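Local structure of Cfl (Pectobacterium brasiliense, 7A9J) at residues A[498-508]-A[527-537]. The protein is a coronafacic acid ligase that probably uses ATP to activate carboxylic acids as acyl-adenylates. The protein carries 1 engineered substitution. Residues are numbered along the deposited sequence; the frame is centred on the assembly and turned at random.
Sequences PSEYIFIKEIP and LKSQAEKVFTL
An antiparallel strand pair closes the edge of the small C-terminal domain's mixed sheet: strand 533-536, the last of the chain, lies along strand 500-503, whose other edge bonds to strand 464-473. Tyr501 and Phe535 form a hydrogen-bonded pair, with Tyr501 N to Phe535 O at 2.9 Å and the return bond from Phe535 N to Tyr501 O. Phe503 N donates to Lys533 O nearly along the C=O axis. A classic beta bulge sets Glu532 and Lys533 opposite the single residue Phe503; the bond from Glu532 N to Phe503 O is weak, bent to 129° at the hydrogen. On the face of Tyr501 and Phe503, Leu537 CD1 meets Tyr501 CE2 at 3.5 Å, and Leu488 of helix 481-491 also touches Tyr501. On the other face, Ile502 CD1 packs on Lys528 CG at 3.6 Å, its CG2 tightly against Ala531 CB. Glu500 has CG anti to its N (chi1 -179°), and its extended chain stands out from this face, with the carboxylate reaching Thr536. That carboxylate is held by Arg466 through a salt bridge and by Tyr524 OH, which also bonds Lys528 NZ. Thr536 OG1 donates to Glu500 OE1 at 3.0 Å, from 48° above the carboxylate plane.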
ATOM      1  N   PRO A 498     -12.358 -29.671   8.266  1.00 39.11           N
ATOM      2  CA  PRO A 498     -13.439 -29.598   7.280  1.00 38.43           C
ATOM      3  C   PRO A 498     -14.319 -30.830   7.396  1.00 42.75           C
ATOM      4  O   PRO A 498     -13.848 -31.923   7.718  1.00 43.41           O
ATOM      5  CB  PRO A 498     -12.696 -29.545   5.935  1.00 42.24           C
ATOM      6  CG  PRO A 498     -11.334 -28.926   6.275  1.00 42.71           C
ATOM      7  CD  PRO A 498     -11.018 -29.432   7.678  1.00 40.41           C
ATOM      8  N   SER A 499     -15.609 -30.619   7.213  1.00 40.41           N
ATOM      9  CA  SER A 499     -16.531 -31.735   7.057  1.00 46.25           C
ATOM     10  C   SER A 499     -16.563 -32.299   5.641  1.00 44.95           C
ATOM     11  O   SER A 499     -17.109 -33.394   5.433  1.00 49.63           O
ATOM     12  CB  SER A 499     -17.930 -31.276   7.446  1.00 43.65           C
ATOM     13  OG  SER A 499     -18.019 -31.076   8.842  1.00 49.06           O
ATOM     14  N   GLU A 500     -15.977 -31.610   4.673  1.00 42.92           N
ATOM     15  CA  GLU A 500     -16.148 -31.953   3.275  1.00 39.29           C
ATOM     16  C   GLU A 500     -15.034 -31.320   2.461  1.00 43.88           C
ATOM     17  O   GLU A 500     -14.570 -30.231   2.780  1.00 42.63           O
ATOM     18  CB  GLU A 500     -17.489 -31.450   2.795  1.00 49.02           C
ATOM     19  CG  GLU A 500     -17.826 -31.736   1.385  1.00 50.65           C
ATOM     20  CD  GLU A 500     -19.275 -31.361   1.142  1.00 59.69           C
ATOM     21  OE1 GLU A 500     -20.161 -31.944   1.804  1.00 53.95           O
ATOM     22  OE2 GLU A 500     -19.519 -30.442   0.349  1.00 47.80           O
ATOM     23  N   TYR A 501     -14.623 -32.018   1.412  1.00 46.66           N
ATOM     24  CA  TYR A 501     -13.553 -31.595   0.517  1.00 40.34           C
ATOM     25  C   TYR A 501     -14.118 -31.475  -0.894  1.00 51.89           C
ATOM     26  O   TYR A 501     -14.778 -32.402  -1.381  1.00 50.26           O
ATOM     27  CB  TYR A 501     -12.401 -32.626   0.578  1.00 49.13           C
ATOM     28  CG  TYR A 501     -11.775 -32.677   1.940  1.00 54.02           C
ATOM     29  CD1 TYR A 501     -11.032 -31.601   2.396  1.00 53.46           C
ATOM     30  CD2 TYR A 501     -11.932 -33.767   2.784  1.00 57.11           C
ATOM     31  CE1 TYR A 501     -10.448 -31.595   3.629  1.00 51.14           C
ATOM     32  CE2 TYR A 501     -11.324 -33.778   4.055  1.00 60.41           C
ATOM     33  CZ  TYR A 501     -10.591 -32.665   4.459  1.00 59.36           C
ATOM     34  OH  TYR A 501      -9.987 -32.576   5.690  1.00 60.14           O
ATOM     35  N   ILE A 502     -13.891 -30.330  -1.534  1.00 47.31           N
ATOM     36  CA  ILE A 502     -14.270 -30.123  -2.925  1.00 43.78           C
ATOM     37  C   ILE A 502     -12.984 -29.979  -3.725  1.00 46.62           C
ATOM     38  O   ILE A 502     -12.261 -28.989  -3.579  1.00 51.09           O
ATOM     39  CB  ILE A 502     -15.179 -28.900  -3.094  1.00 37.02           C
ATOM     40  CG1 ILE A 502     -16.474 -29.089  -2.287  1.00 41.24           C
ATOM     41  CG2 ILE A 502     -15.558 -28.710  -4.576  1.00 39.92           C
ATOM     42  CD1 ILE A 502     -17.434 -27.904  -2.329  1.00 36.15           C
ATOM     43  N   PHE A 503     -12.672 -30.971  -4.547  1.00 50.39           N
ATOM     44  CA  PHE A 503     -11.464 -30.924  -5.360  1.00 51.71           C
ATOM     45  C   PHE A 503     -11.790 -30.205  -6.657  1.00 60.27           C
ATOM     46  O   PHE A 503     -12.698 -30.617  -7.389  1.00 61.05           O
ATOM     47  CB  PHE A 503     -10.916 -32.324  -5.653  1.00 57.52           C
ATOM     48  CG  PHE A 503     -10.450 -33.055  -4.435  1.00 62.77           C
ATOM     49  CD1 PHE A 503     -11.361 -33.709  -3.614  1.00 66.51           C
ATOM     50  CD2 PHE A 503      -9.111 -33.081  -4.096  1.00 68.63           C
ATOM     51  CE1 PHE A 503     -10.940 -34.377  -2.477  1.00 61.16           C
ATOM     52  CE2 PHE A 503      -8.681 -33.757  -2.969  1.00 73.75           C
ATOM     53  CZ  PHE A 503      -9.600 -34.407  -2.156  1.00 66.66           C
ATOM     54  N   ILE A 504     -11.038 -29.151  -6.950  1.00 58.26           N
ATOM     55  CA  ILE A 504     -11.181 -28.393  -8.184  1.00 69.31           C
ATOM     56  C   ILE A 504      -9.783 -27.942  -8.590  1.00 76.75           C
ATOM     57  O   ILE A 504      -9.001 -27.505  -7.741  1.00 86.38           O
ATOM     58  CB  ILE A 504     -12.153 -27.207  -7.999  1.00 69.75           C
ATOM     59  CG1 ILE A 504     -12.570 -26.630  -9.345  1.00 89.08           C
ATOM     60  CG2 ILE A 504     -11.556 -26.130  -7.125  1.00 71.28           C
ATOM     61  CD1 ILE A 504     -13.626 -25.555  -9.233  1.00 84.79           C
ATOM     62  N   LYS A 505      -9.425 -28.097  -9.859  1.00 80.70           N
ATOM     63  CA  LYS A 505      -8.031 -27.817 -10.187  1.00 87.04           C
ATOM     64  C   LYS A 505      -7.796 -26.372 -10.587  1.00 81.11           C
ATOM     65  O   LYS A 505      -6.666 -26.010 -10.919  1.00 85.80           O
ATOM     66  CB  LYS A 505      -7.519 -28.790 -11.249  1.00100.59           C
ATOM     67  CG  LYS A 505      -7.289 -30.169 -10.630  1.00106.78           C
ATOM     68  CD  LYS A 505      -6.500 -31.138 -11.485  1.00104.90           C
ATOM     69  CE  LYS A 505      -6.364 -32.453 -10.732  1.00103.42           C
ATOM     70  NZ  LYS A 505      -7.644 -32.786 -10.018  1.00100.83           N
ATOM     71  N   GLU A 506      -8.819 -25.530 -10.494  1.00 89.10           N
ATOM     72  CA  GLU A 506      -8.641 -24.085 -10.572  1.00 91.11           C
ATOM     73  C   GLU A 506      -9.636 -23.439  -9.622  1.00 91.33           C
ATOM     74  O   GLU A 506     -10.846 -23.620  -9.781  1.00 97.70           O
ATOM     75  CB  GLU A 506      -8.849 -23.584 -11.993  1.00 90.17           C
ATOM     76  CG  GLU A 506      -8.687 -22.103 -12.147  1.00 96.19           C
ATOM     77  CD  GLU A 506      -9.032 -21.640 -13.545  1.00118.78           C
ATOM     78  OE1 GLU A 506      -9.692 -22.410 -14.281  1.00112.20           O
ATOM     79  OE2 GLU A 506      -8.640 -20.510 -13.910  1.00124.86           O
ATOM     80  N   ILE A 507      -9.141 -22.699  -8.637  1.00 81.46           N
ATOM     81  CA  ILE A 507     -10.035 -22.028  -7.700  1.00 84.51           C
ATOM     82  C   ILE A 507     -10.439 -20.683  -8.292  1.00 79.70           C
ATOM     83  O   ILE A 507      -9.568 -19.914  -8.707  1.00 72.45           O
ATOM     84  CB  ILE A 507      -9.375 -21.877  -6.321  1.00 78.81           C
ATOM     85  CG1 ILE A 507      -9.288 -23.241  -5.645  1.00 69.36           C
ATOM     86  CG2 ILE A 507     -10.129 -20.855  -5.455  1.00 73.69           C
ATOM     87  CD1 ILE A 507      -8.575 -23.220  -4.321  1.00 65.34           C
ATOM     88  N   PRO A 508     -11.730 -20.358  -8.356  1.00 85.89           N
ATOM     89  CA  PRO A 508     -12.151 -19.084  -8.974  1.00 90.45           C
ATOM     90  C   PRO A 508     -11.599 -17.831  -8.293  1.00 97.59           C
ATOM     91  O   PRO A 508     -12.021 -17.494  -7.183  1.00101.64           O
ATOM     92  CB  PRO A 508     -13.685 -19.130  -8.862  1.00 86.11           C
ATOM     93  CG  PRO A 508     -14.031 -20.588  -8.629  1.00 87.54           C
ATOM     94  CD  PRO A 508     -12.869 -21.180  -7.898  1.00 78.24           C
ATOM     95  N   LEU A 527     -20.180 -24.965  -6.956  1.00 36.28           N
ATOM     96  CA  LEU A 527     -18.832 -25.524  -6.809  1.00 41.95           C
ATOM     97  C   LEU A 527     -18.874 -27.043  -6.802  1.00 35.90           C
ATOM     98  O   LEU A 527     -18.123 -27.694  -7.535  1.00 43.06           O
ATOM     99  CB  LEU A 527     -18.172 -24.991  -5.534  1.00 41.35           C
ATOM    100  CG  LEU A 527     -17.693 -23.532  -5.552  1.00 42.13           C
ATOM    101  CD1 LEU A 527     -17.263 -23.117  -4.143  1.00 43.78           C
ATOM    102  CD2 LEU A 527     -16.579 -23.235  -6.569  1.00 51.81           C
ATOM    103  N   LYS A 528     -19.741 -27.641  -5.966  1.00 38.06           N
ATOM    104  CA  LYS A 528     -19.827 -29.099  -5.965  1.00 40.49           C
ATOM    105  C   LYS A 528     -20.132 -29.635  -7.358  1.00 46.04           C
ATOM    106  O   LYS A 528     -19.562 -30.648  -7.772  1.00 45.42           O
ATOM    107  CB  LYS A 528     -20.873 -29.583  -4.975  1.00 43.75           C
ATOM    108  CG  LYS A 528     -20.423 -29.422  -3.542  1.00 45.41           C
ATOM    109  CD  LYS A 528     -21.252 -30.326  -2.630  1.00 42.29           C
ATOM    110  CE  LYS A 528     -22.667 -29.823  -2.549  1.00 44.17           C
ATOM    111  NZ  LYS A 528     -23.401 -30.760  -1.627  1.00 42.63           N
ATOM    112  N   SER A 529     -20.994 -28.951  -8.118  1.00 42.16           N
ATOM    113  CA  SER A 529     -21.356 -29.512  -9.414  1.00 44.64           C
ATOM    114  C   SER A 529     -20.219 -29.396 -10.405  1.00 41.44           C
ATOM    115  O   SER A 529     -20.192 -30.131 -11.401  1.00 47.37           O
ATOM    116  CB  SER A 529     -22.613 -28.836  -9.977  1.00 48.26           C
ATOM    117  OG  SER A 529     -22.320 -27.511 -10.377  1.00 45.06           O
ATOM    118  N   GLN A 530     -19.266 -28.499 -10.160  1.00 45.50           N
ATOM    119  CA  GLN A 530     -18.160 -28.344 -11.086  1.00 52.31           C
ATOM    120  C   GLN A 530     -16.914 -29.075 -10.614  1.00 57.50           C
ATOM    121  O   GLN A 530     -15.898 -29.049 -11.313  1.00 53.27           O
ATOM    122  CB  GLN A 530     -17.870 -26.858 -11.297  1.00 58.30           C
ATOM    123  CG  GLN A 530     -19.074 -26.106 -11.855  1.00 49.82           C
ATOM    124  CD  GLN A 530     -19.571 -26.717 -13.160  1.00 56.58           C
ATOM    125  OE1 GLN A 530     -18.865 -26.698 -14.161  1.00 53.69           O
ATOM    126  NE2 GLN A 530     -20.789 -27.291 -13.144  1.00 47.79           N
ATOM    127  N   ALA A 531     -16.988 -29.761  -9.475  1.00 48.82           N
ATOM    128  CA  ALA A 531     -15.795 -30.286  -8.829  1.00 51.26           C
ATOM    129  C   ALA A 531     -15.232 -31.492  -9.571  1.00 56.65           C
ATOM    130  O   ALA A 531     -15.961 -32.251 -10.213  1.00 54.68           O
ATOM    131  CB  ALA A 531     -16.120 -30.685  -7.397  1.00 51.10           C
ATOM    132  N   GLU A 532     -13.910 -31.663  -9.472  1.00 59.64           N
ATOM    133  CA  GLU A 532     -13.309 -32.933  -9.860  1.00 69.62           C
ATOM    134  C   GLU A 532     -13.899 -34.064  -9.034  1.00 62.40           C
ATOM    135  O   GLU A 532     -14.283 -35.105  -9.577  1.00 65.64           O
ATOM    136  CB  GLU A 532     -11.787 -32.876  -9.700  1.00 71.72           C
ATOM    137  CG  GLU A 532     -11.103 -31.744 -10.466  1.00 75.00           C
ATOM    138  CD  GLU A 532     -11.396 -31.783 -11.955  1.00 91.46           C
ATOM    139  OE1 GLU A 532     -11.562 -32.892 -12.508  1.00 99.98           O
ATOM    140  OE2 GLU A 532     -11.463 -30.704 -12.578  1.00107.31           O
ATOM    141  N   LYS A 533     -14.021 -33.860  -7.726  1.00 57.83           N
ATOM    142  CA  LYS A 533     -14.660 -34.831  -6.849  1.00 61.63           C
ATOM    143  C   LYS A 533     -15.057 -34.130  -5.562  1.00 56.14           C
ATOM    144  O   LYS A 533     -14.500 -33.098  -5.193  1.00 55.89           O
ATOM    145  CB  LYS A 533     -13.742 -36.027  -6.537  1.00 64.04           C
ATOM    146  CG  LYS A 533     -14.477 -37.199  -5.850  1.00 82.17           C
ATOM    147  CD  LYS A 533     -13.570 -38.410  -5.576  1.00 90.43           C
ATOM    148  CE  LYS A 533     -14.388 -39.645  -5.160  1.00 83.87           C
ATOM    149  NZ  LYS A 533     -13.529 -40.802  -4.766  1.00 83.08           N
ATOM    150  N   VAL A 534     -16.045 -34.699  -4.886  1.00 59.08           N
ATOM    151  CA  VAL A 534     -16.450 -34.224  -3.579  1.00 59.02           C
ATOM    152  C   VAL A 534     -16.385 -35.396  -2.621  1.00 60.08           C
ATOM    153  O   VAL A 534     -16.762 -36.517  -2.975  1.00 68.42           O
ATOM    154  CB  VAL A 534     -17.856 -33.603  -3.601  1.00 58.89           C
ATOM    155  CG1 VAL A 534     -18.188 -33.062  -2.232  1.00 54.19           C
ATOM    156  CG2 VAL A 534     -17.908 -32.486  -4.642  1.00 54.66           C
ATOM    157  N   PHE A 535     -15.866 -35.142  -1.422  1.00 59.40           N
ATOM    158  CA  PHE A 535     -15.718 -36.167  -0.396  1.00 63.84           C
ATOM    159  C   PHE A 535     -16.318 -35.637   0.898  1.00 67.19           C
ATOM    160  O   PHE A 535     -15.780 -34.699   1.490  1.00 59.81           O
ATOM    161  CB  PHE A 535     -14.249 -36.532  -0.198  1.00 62.99           C
ATOM    162  CG  PHE A 535     -14.051 -37.774   0.624  1.00 84.69           C
ATOM    163  CD1 PHE A 535     -13.798 -38.993   0.009  1.00 92.85           C
ATOM    164  CD2 PHE A 535     -14.134 -37.732   2.011  1.00 82.64           C
ATOM    165  CE1 PHE A 535     -13.621 -40.150   0.759  1.00 88.52           C
ATOM    166  CE2 PHE A 535     -13.958 -38.884   2.764  1.00 91.11           C
ATOM    167  CZ  PHE A 535     -13.703 -40.095   2.133  1.00 86.16           C
ATOM    168  N   THR A 536     -17.421 -36.231   1.345  1.00 58.04           N
ATOM    169  CA  THR A 536     -18.036 -35.861   2.614  1.00 58.05           C
ATOM    170  C   THR A 536     -17.655 -36.865   3.685  1.00 73.57           C
ATOM    171  O   THR A 536     -17.851 -38.070   3.502  1.00 73.01           O
ATOM    172  CB  THR A 536     -19.554 -35.797   2.487  1.00 63.07           C
ATOM    173  OG1 THR A 536     -19.884 -34.938   1.402  1.00 59.79           O
ATOM    174  CG2 THR A 536     -20.184 -35.274   3.778  1.00 63.52           C
ATOM    175  N   LEU A 537     -17.131 -36.368   4.803  1.00 80.28           N
ATOM    176  CA  LEU A 537     -16.737 -37.230   5.920  1.00 82.89           C
ATOM    177  C   LEU A 537     -17.942 -37.618   6.771  1.00 90.23           C
ATOM    178  O   LEU A 537     -18.683 -36.754   7.236  1.00102.17           O
ATOM    179  CB  LEU A 537     -15.694 -36.549   6.798  1.00 76.27           C
ATOM    180  CG  LEU A 537     -14.261 -36.442   6.273  1.00 85.76           C
ATOM    181  CD1 LEU A 537     -14.165 -35.527   5.065  1.00 80.79           C
ATOM    182  CD2 LEU A 537     -13.338 -35.949   7.373  1.00 84.37           C
TER
HETATM  183  O   HOH W   1     -22.981 -32.329   1.037  1.00 60.30           O